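Local coordinates for probable porin (Pseudomonas aeruginosa, PDB 4FSO), which probably forms a substrate-conducting pore through the outer membrane, as a beta-barrel porin of the OprD (Occ) family, at residues D66-L71 against P138-G143; G120-D125 against S157-E162; M126-Y131 against Q221-A226. One frame throughout, in Å; residues are numbered along the deposited sequence.

Contact 1 of 3, residues D66-L71 against P138-G143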
# COMPACT_ATOMS: atom_id res chain seq x y z
N ASP A 66 -18.32 -12.30 -4.55
CA ASP A 66 -17.11 -12.13 -3.77
C ASP A 66 -17.49 -11.79 -2.35
O ASP A 66 -18.42 -11.01 -2.11
CB ASP A 66 -16.26 -11.01 -4.35
CG ASP A 66 -15.49 -11.45 -5.56
OD1 ASP A 66 -15.69 -12.61 -6.00
OD2 ASP A 66 -14.68 -10.65 -6.07
N THR A 67 -16.79 -12.39 -1.42
CA THR A 67 -17.20 -12.28 -0.04
C THR A 67 -15.99 -12.19 0.84
O THR A 67 -15.04 -12.98 0.72
CB THR A 67 -17.99 -13.50 0.36
OG1 THR A 67 -17.42 -14.63 -0.30
CG2 THR A 67 -19.43 -13.35 -0.08
N LEU A 68 -16.02 -11.21 1.73
CA LEU A 68 -14.98 -11.09 2.73
C LEU A 68 -15.54 -11.23 4.13
O LEU A 68 -16.59 -10.67 4.47
CB LEU A 68 -14.25 -9.77 2.56
CG LEU A 68 -13.43 -9.77 1.28
CD1 LEU A 68 -13.72 -8.50 0.48
CD2 LEU A 68 -11.95 -9.92 1.61
N ALA A 69 -14.83 -11.99 4.94
CA ALA A 69 -15.22 -12.15 6.33
C ALA A 69 -13.95 -12.06 7.14
O ALA A 69 -12.94 -12.68 6.78
CB ALA A 69 -15.89 -13.49 6.53
N MET A 70 -13.98 -11.28 8.22
CA MET A 70 -12.81 -11.16 9.07
C MET A 70 -13.17 -11.25 10.54
O MET A 70 -14.27 -10.88 10.95
CB MET A 70 -12.07 -9.86 8.79
CG MET A 70 -11.76 -9.66 7.33
SD MET A 70 -11.65 -7.93 6.89
CE MET A 70 -11.64 -8.06 5.10
N LEU A 71 -12.21 -11.73 11.32
CA LEU A 71 -12.44 -12.01 12.73
C LEU A 71 -11.13 -11.80 13.50
O LEU A 71 -10.12 -12.46 13.23
CB LEU A 71 -12.92 -13.45 12.91
CG LEU A 71 -13.36 -13.73 14.34
CD1 LEU A 71 -14.64 -12.93 14.65
CD2 LEU A 71 -13.55 -15.21 14.62
N PRO A 138 -7.39 -6.17 7.27
CA PRO A 138 -7.29 -5.04 6.33
C PRO A 138 -8.47 -4.06 6.44
O PRO A 138 -9.47 -4.34 7.10
CB PRO A 138 -7.27 -5.71 4.95
CG PRO A 138 -7.81 -7.09 5.17
CD PRO A 138 -7.45 -7.47 6.58
N THR A 139 -8.33 -2.90 5.80
CA THR A 139 -9.43 -1.96 5.73
C THR A 139 -10.42 -2.51 4.72
O THR A 139 -10.07 -3.32 3.87
CB THR A 139 -8.96 -0.59 5.23
OG1 THR A 139 -7.60 -0.39 5.62
CG2 THR A 139 -9.84 0.50 5.81
N LEU A 140 -11.66 -2.06 4.80
CA LEU A 140 -12.68 -2.59 3.93
C LEU A 140 -13.42 -1.43 3.30
O LEU A 140 -14.06 -0.67 4.01
CB LEU A 140 -13.65 -3.43 4.75
CG LEU A 140 -14.46 -4.42 3.93
CD1 LEU A 140 -13.53 -5.45 3.34
CD2 LEU A 140 -15.53 -5.08 4.75
N PHE A 141 -13.33 -1.28 1.99
CA PHE A 141 -14.07 -0.19 1.36
C PHE A 141 -15.32 -0.69 0.70
O PHE A 141 -15.45 -1.89 0.42
CB PHE A 141 -13.19 0.60 0.39
CG PHE A 141 -12.07 1.32 1.07
CD1 PHE A 141 -12.19 2.65 1.43
CD2 PHE A 141 -10.90 0.64 1.41
CE1 PHE A 141 -11.16 3.31 2.09
CE2 PHE A 141 -9.85 1.30 2.06
CZ PHE A 141 -9.98 2.63 2.40
N HIS A 142 -16.27 0.21 0.50
CA HIS A 142 -17.52 -0.15 -0.15
C HIS A 142 -17.80 0.71 -1.35
O HIS A 142 -17.60 1.93 -1.32
CB HIS A 142 -18.67 -0.14 0.85
CG HIS A 142 -18.74 -1.39 1.67
ND1 HIS A 142 -17.74 -1.76 2.56
CD2 HIS A 142 -19.65 -2.39 1.70
CE1 HIS A 142 -18.05 -2.91 3.11
NE2 HIS A 142 -19.20 -3.32 2.62
N GLY A 143 -18.24 0.08 -2.42
CA GLY A 143 -18.48 0.81 -3.64
C GLY A 143 -18.47 -0.02 -4.90
O GLY A 143 -18.91 -1.15 -4.92
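M70 brings its terminal methyl over one face of the puckered P138 ring: M70 CE lies 4.0 Å from P138 CG, on the side to which CG is displaced. I49 of strand 41-53 also touches P138.

The same methyl makes the shortest approach, M70 CE to L140 CD1 at 3.7 Å. M70 gets there because its chain runs extended beyond CG (chi2 152°, chi3 -168°), carrying sulfur and methyl away from strand 62-72. L140 answers with one branch. Its CG stands anti to the backbone N (chi1 -160°), and CD1 touches both wall residues, with L68 CD1 4.2 Å from L140 CD1. The two leucines point in opposing senses, their CD1 methyls meeting in passing.

The backbones remain well apart, 8.9 Å from L68 CA to L140 CA, too far for sheet pairing. Strand 62-72 is instead hydrogen-bonded to strands 41-53 and 101-112 within the barrel wall, and segment 138-143 packs against it by side chains alone. Since every touching atom is a carbon of an apolar side chain, the join rests on dispersion and exclusion of water, and polar groups such as D66, salt-bridged to K109, find their partners elsewhere.

Contact 2 of 3, residues G120-D125 against S157-E162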
# COMPACT_ATOMS: atom_id res chain seq x y z
N GLY A 120 -20.14 -3.61 -4.07
CA GLY A 120 -20.12 -4.16 -2.72
C GLY A 120 -18.81 -3.94 -1.97
O GLY A 120 -18.18 -2.91 -2.09
N ALA A 121 -18.41 -4.94 -1.19
CA ALA A 121 -17.24 -4.85 -0.34
C ALA A 121 -15.93 -5.04 -1.14
O ALA A 121 -15.87 -5.79 -2.09
CB ALA A 121 -17.34 -5.85 0.83
N MET A 122 -14.87 -4.33 -0.75
CA MET A 122 -13.71 -4.19 -1.62
C MET A 122 -12.38 -3.90 -0.91
O MET A 122 -12.32 -3.08 0.03
CB MET A 122 -13.98 -3.07 -2.64
CG MET A 122 -14.76 -3.48 -3.85
SD MET A 122 -15.03 -2.05 -4.89
CE MET A 122 -13.34 -1.65 -5.30
N LEU A 123 -11.33 -4.56 -1.38
CA LEU A 123 -9.95 -4.20 -1.05
C LEU A 123 -9.23 -3.55 -2.24
O LEU A 123 -8.61 -4.23 -3.05
CB LEU A 123 -9.17 -5.44 -0.60
CG LEU A 123 -9.73 -6.27 0.56
CD1 LEU A 123 -8.73 -7.33 1.05
CD2 LEU A 123 -10.09 -5.34 1.66
N PRO A 124 -9.32 -2.21 -2.35
CA PRO A 124 -8.68 -1.56 -3.50
C PRO A 124 -7.15 -1.62 -3.41
O PRO A 124 -6.61 -1.47 -2.32
CB PRO A 124 -9.16 -0.11 -3.41
CG PRO A 124 -10.32 -0.14 -2.43
CD PRO A 124 -10.01 -1.24 -1.48
N ASP A 125 -6.49 -1.87 -4.53
CA ASP A 125 -5.04 -1.79 -4.59
C ASP A 125 -4.61 -1.07 -5.86
O ASP A 125 -4.58 -1.65 -6.93
CB ASP A 125 -4.42 -3.18 -4.55
CG ASP A 125 -3.02 -3.18 -3.99
OD1 ASP A 125 -2.74 -2.31 -3.13
OD2 ASP A 125 -2.22 -4.04 -4.39
N SER A 157 -9.86 1.57 -15.68
CA SER A 157 -10.47 1.28 -14.40
C SER A 157 -11.22 2.49 -13.93
O SER A 157 -10.77 3.62 -14.15
CB SER A 157 -9.40 0.95 -13.34
OG SER A 157 -8.40 0.07 -13.84
N ALA A 158 -12.34 2.27 -13.25
CA ALA A 158 -13.06 3.35 -12.60
C ALA A 158 -13.61 2.86 -11.27
O ALA A 158 -14.05 1.71 -11.15
CB ALA A 158 -14.19 3.86 -13.48
N THR A 159 -13.60 3.73 -10.27
CA THR A 159 -13.92 3.29 -8.93
C THR A 159 -14.53 4.41 -8.10
O THR A 159 -13.99 5.50 -8.00
CB THR A 159 -12.64 2.79 -8.23
OG1 THR A 159 -12.13 1.64 -8.92
CG2 THR A 159 -12.91 2.44 -6.78
N ARG A 160 -15.66 4.11 -7.49
CA ARG A 160 -16.35 5.05 -6.62
C ARG A 160 -16.57 4.42 -5.24
O ARG A 160 -17.17 3.33 -5.12
CB ARG A 160 -17.68 5.48 -7.26
CG ARG A 160 -18.63 6.20 -6.32
CD ARG A 160 -19.81 6.80 -7.08
NE ARG A 160 -19.39 7.64 -8.20
CZ ARG A 160 -19.67 8.93 -8.33
NH1 ARG A 160 -20.38 9.55 -7.39
NH2 ARG A 160 -19.25 9.61 -9.39
N LEU A 161 -16.07 5.07 -4.21
CA LEU A 161 -16.17 4.50 -2.86
C LEU A 161 -16.93 5.38 -1.89
O LEU A 161 -16.58 6.54 -1.64
CB LEU A 161 -14.78 4.15 -2.30
CG LEU A 161 -13.96 3.21 -3.18
CD1 LEU A 161 -12.53 3.09 -2.72
CD2 LEU A 161 -14.62 1.83 -3.24
N GLU A 162 -17.99 4.81 -1.33
CA GLU A 162 -18.89 5.53 -0.46
C GLU A 162 -18.47 5.43 1.01
O GLU A 162 -18.45 6.43 1.72
CB GLU A 162 -20.30 4.99 -0.63
CG GLU A 162 -20.81 5.01 -2.07
CD GLU A 162 -20.98 6.43 -2.63
OE1 GLU A 162 -21.02 7.41 -1.85
OE2 GLU A 162 -21.07 6.57 -3.87
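M122 and L161 meet where the methionine, followed outward from its backbone, runs up against strand 154-165. M122 CB already points to that strand, but it is still 5.0 Å from L161 CD2, and M122 CG is no nearer. The next atom makes the contact: with chi1 at -84° and the chain extended about the following bond, M122 SD comes to 4.2 Å from L161 CD2. A turn at the last bond (chi3 63°) then swings the methyl in the direction of T159: M122 CE is likewise 4.2 Å from L161 CD2 and looser against T159, with 4.4 Å between M122 CE and T159 CG2. The tip thus rests over two residues of one strand face, T159 and L161, whose side chains both leave the backbone on the methionine's side.

L161 divides its branches between two partners. CD2 takes the methionine, while the other methyl crosses to the proline ring, with L161 CD1 3.9 Å from P124 CG. The first torsion sends the leucine CG to the side of M122 and P124, and the second (chi2 170°) turns one methyl to each. All four touching residues are buried and the atoms in contact are carbon and sulfur; the contact is small, 132 Å² summed over both sides.

M122 CA and L161 CA are 9.1 Å apart, and strand 140-142 accounts for that spacing: it pairs antiparallel with both strand 121-126 and strand 154-165. F141 packs on P124 and on L161. Q145 of strand 144-148 touches M122 and T159, and L129 of strand 129-131 adds to the cover of P124 and L161. Most of these neighbours come from strands; I175, from a loop, also lies against L161.

Contact 3 of 3, residues M126-Y131 against Q221-A226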
# COMPACT_ATOMS: atom_id res chain seq x y z
N MET A 126 -4.27 0.21 -5.72
CA MET A 126 -4.00 1.08 -6.88
C MET A 126 -3.29 2.36 -6.41
O MET A 126 -3.36 2.71 -5.24
CB MET A 126 -5.33 1.41 -7.58
CG MET A 126 -6.45 1.87 -6.64
SD MET A 126 -7.62 2.95 -7.46
CE MET A 126 -6.49 4.15 -8.24
N PRO A 127 -2.60 3.08 -7.33
CA PRO A 127 -1.80 4.26 -6.93
C PRO A 127 -2.50 5.32 -6.06
O PRO A 127 -1.85 5.88 -5.18
CB PRO A 127 -1.39 4.86 -8.29
CG PRO A 127 -1.25 3.64 -9.15
CD PRO A 127 -2.46 2.81 -8.77
N LEU A 128 -3.79 5.59 -6.29
CA LEU A 128 -4.51 6.58 -5.50
C LEU A 128 -5.00 5.98 -4.16
O LEU A 128 -5.30 6.72 -3.21
CB LEU A 128 -5.65 7.19 -6.34
CG LEU A 128 -5.38 8.39 -7.28
CD1 LEU A 128 -3.98 8.46 -7.83
CD2 LEU A 128 -6.34 8.38 -8.43
N LEU A 129 -5.05 4.65 -4.08
CA LEU A 129 -5.42 3.95 -2.85
C LEU A 129 -4.76 2.55 -2.74
O LEU A 129 -5.25 1.56 -3.32
CB LEU A 129 -6.96 3.84 -2.74
CG LEU A 129 -7.64 3.69 -1.35
CD1 LEU A 129 -9.13 3.42 -1.50
CD2 LEU A 129 -7.02 2.62 -0.45
N LYS A 130 -3.64 2.47 -2.03
CA LYS A 130 -3.04 1.17 -1.71
C LYS A 130 -3.70 0.75 -0.43
O LYS A 130 -3.54 1.44 0.56
CB LYS A 130 -1.54 1.28 -1.39
CG LYS A 130 -0.66 1.64 -2.56
CD LYS A 130 -0.88 0.69 -3.73
CE LYS A 130 -0.06 -0.60 -3.65
NZ LYS A 130 -0.13 -1.33 -4.97
N TYR A 131 -4.43 -0.36 -0.42
CA TYR A 131 -5.00 -0.78 0.85
C TYR A 131 -3.84 -1.18 1.77
O TYR A 131 -2.79 -1.73 1.33
CB TYR A 131 -6.01 -1.92 0.70
CG TYR A 131 -5.38 -3.29 0.68
CD1 TYR A 131 -4.53 -3.66 -0.35
CD2 TYR A 131 -5.63 -4.22 1.70
CE1 TYR A 131 -3.95 -4.90 -0.37
CE2 TYR A 131 -5.06 -5.47 1.68
CZ TYR A 131 -4.21 -5.80 0.64
OH TYR A 131 -3.61 -7.03 0.57
N GLN A 221 -6.42 14.65 -6.88
CA GLN A 221 -5.09 14.13 -7.03
C GLN A 221 -4.92 13.51 -8.43
O GLN A 221 -5.77 12.75 -8.89
CB GLN A 221 -4.86 13.10 -5.91
CG GLN A 221 -3.45 12.56 -5.78
CD GLN A 221 -3.24 11.81 -4.46
OE1 GLN A 221 -3.43 10.59 -4.38
NE2 GLN A 221 -2.87 12.54 -3.42
N ARG A 222 -3.82 13.84 -9.10
CA ARG A 222 -3.46 13.22 -10.36
C ARG A 222 -2.19 12.40 -10.14
O ARG A 222 -1.39 12.69 -9.24
CB ARG A 222 -3.18 14.26 -11.44
CG ARG A 222 -4.34 15.15 -11.83
CD ARG A 222 -3.98 16.00 -13.07
NE ARG A 222 -3.07 17.11 -12.77
CZ ARG A 222 -2.17 17.60 -13.62
NH1 ARG A 222 -2.01 17.06 -14.83
NH2 ARG A 222 -1.40 18.62 -13.25
N TYR A 223 -2.00 11.42 -11.01
CA TYR A 223 -0.88 10.52 -10.89
C TYR A 223 -0.32 10.10 -12.25
O TYR A 223 -1.07 9.76 -13.15
CB TYR A 223 -1.31 9.28 -10.11
CG TYR A 223 -0.31 8.14 -10.22
CD1 TYR A 223 0.76 8.04 -9.33
CD2 TYR A 223 -0.43 7.16 -11.21
CE1 TYR A 223 1.68 6.99 -9.41
CE2 TYR A 223 0.48 6.12 -11.31
CZ TYR A 223 1.53 6.03 -10.41
OH TYR A 223 2.43 5.00 -10.51
N LEU A 224 1.01 10.09 -12.36
CA LEU A 224 1.73 9.49 -13.47
C LEU A 224 2.69 8.45 -12.91
O LEU A 224 3.37 8.71 -11.94
CB LEU A 224 2.58 10.51 -14.21
CG LEU A 224 2.08 11.30 -15.41
CD1 LEU A 224 0.62 11.60 -15.27
CD2 LEU A 224 2.87 12.59 -15.46
N GLY A 225 2.74 7.29 -13.54
CA GLY A 225 3.71 6.29 -13.17
C GLY A 225 4.44 5.75 -14.36
O GLY A 225 3.94 5.80 -15.49
N ALA A 226 5.64 5.22 -14.12
CA ALA A 226 6.34 4.43 -15.12
C ALA A 226 7.20 3.38 -14.43
O ALA A 226 8.06 3.70 -13.62
CB ALA A 226 7.20 5.33 -16.04
O HOH W 1 -5.69 9.41 -3.31
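P127 sits squarely on the ring of Y223, the two side chains set nearly perpendicular. P127 CB is 3.6 Å from the ring centroid and only 5° off the ring normal, the geometry of a CH-pi contact over the face. The neighbouring carbon leans to one side of the ring, P127 CG lying 3.7 Å from Y223 CE2. Y223 offers this face because its CG is anti to the backbone N (chi1 166°) and chi2 of 88° turns the ring's flat side to P127. Its hydroxyl is hydrogen-bonded to Q209 OE1, which helps to fix the far end of the ring.

L128 approaches the tyrosine obliquely nearer its root, with L128 CD1 3.6 Å from Y223 CB. Beside Q221 it runs in the opposing sense, each side chain reaching back alongside the other. The glutamine is extended and its amide has partners at both ends. NE2 is hydrogen-bonded to S246 OG and P289 O, while a water donates to Q221 OE1 (2.8 Å) and also to the backbone L128 O (2.7 Å). This water is the polar link between the segments, in a contact otherwise made mainly by carbon atoms.

P127 and L128 are the two central residues of a type I turn from M126 to L129, so the corner of the turn is what meets the wall. M126 N donates to L129 O at 2.9 Å, closing the hairpin between strands 121-126 and 129-131. Strand 219-231 lies between strands 206-215 and 236-248; A211 from the first and F244 from the second touch L128, and A195 of strand 193-203 also borders it.

In the fold
Along the chain the segments alternate: 66-71 comes first, then 120-125, 126-131 and 138-143 in close succession, then 157-162 and 221-226. The middle three belong to one excursion, cornered at G120 and G143, and each meets a different long strand: 62-72, 154-165 and 219-231. Contact 1 is centred 11 Å from contact 2 and 21 Å from contact 3, with 14 Å between contacts 2 and 3. Strand 121-126 pairs with both 129-131 and 140-142, and F141 N probably bonds M122 O, coupling the sites. Together they pack the excursion against separate parts of the barrel wall, consistent with the inward-folded loop that narrows porin channels.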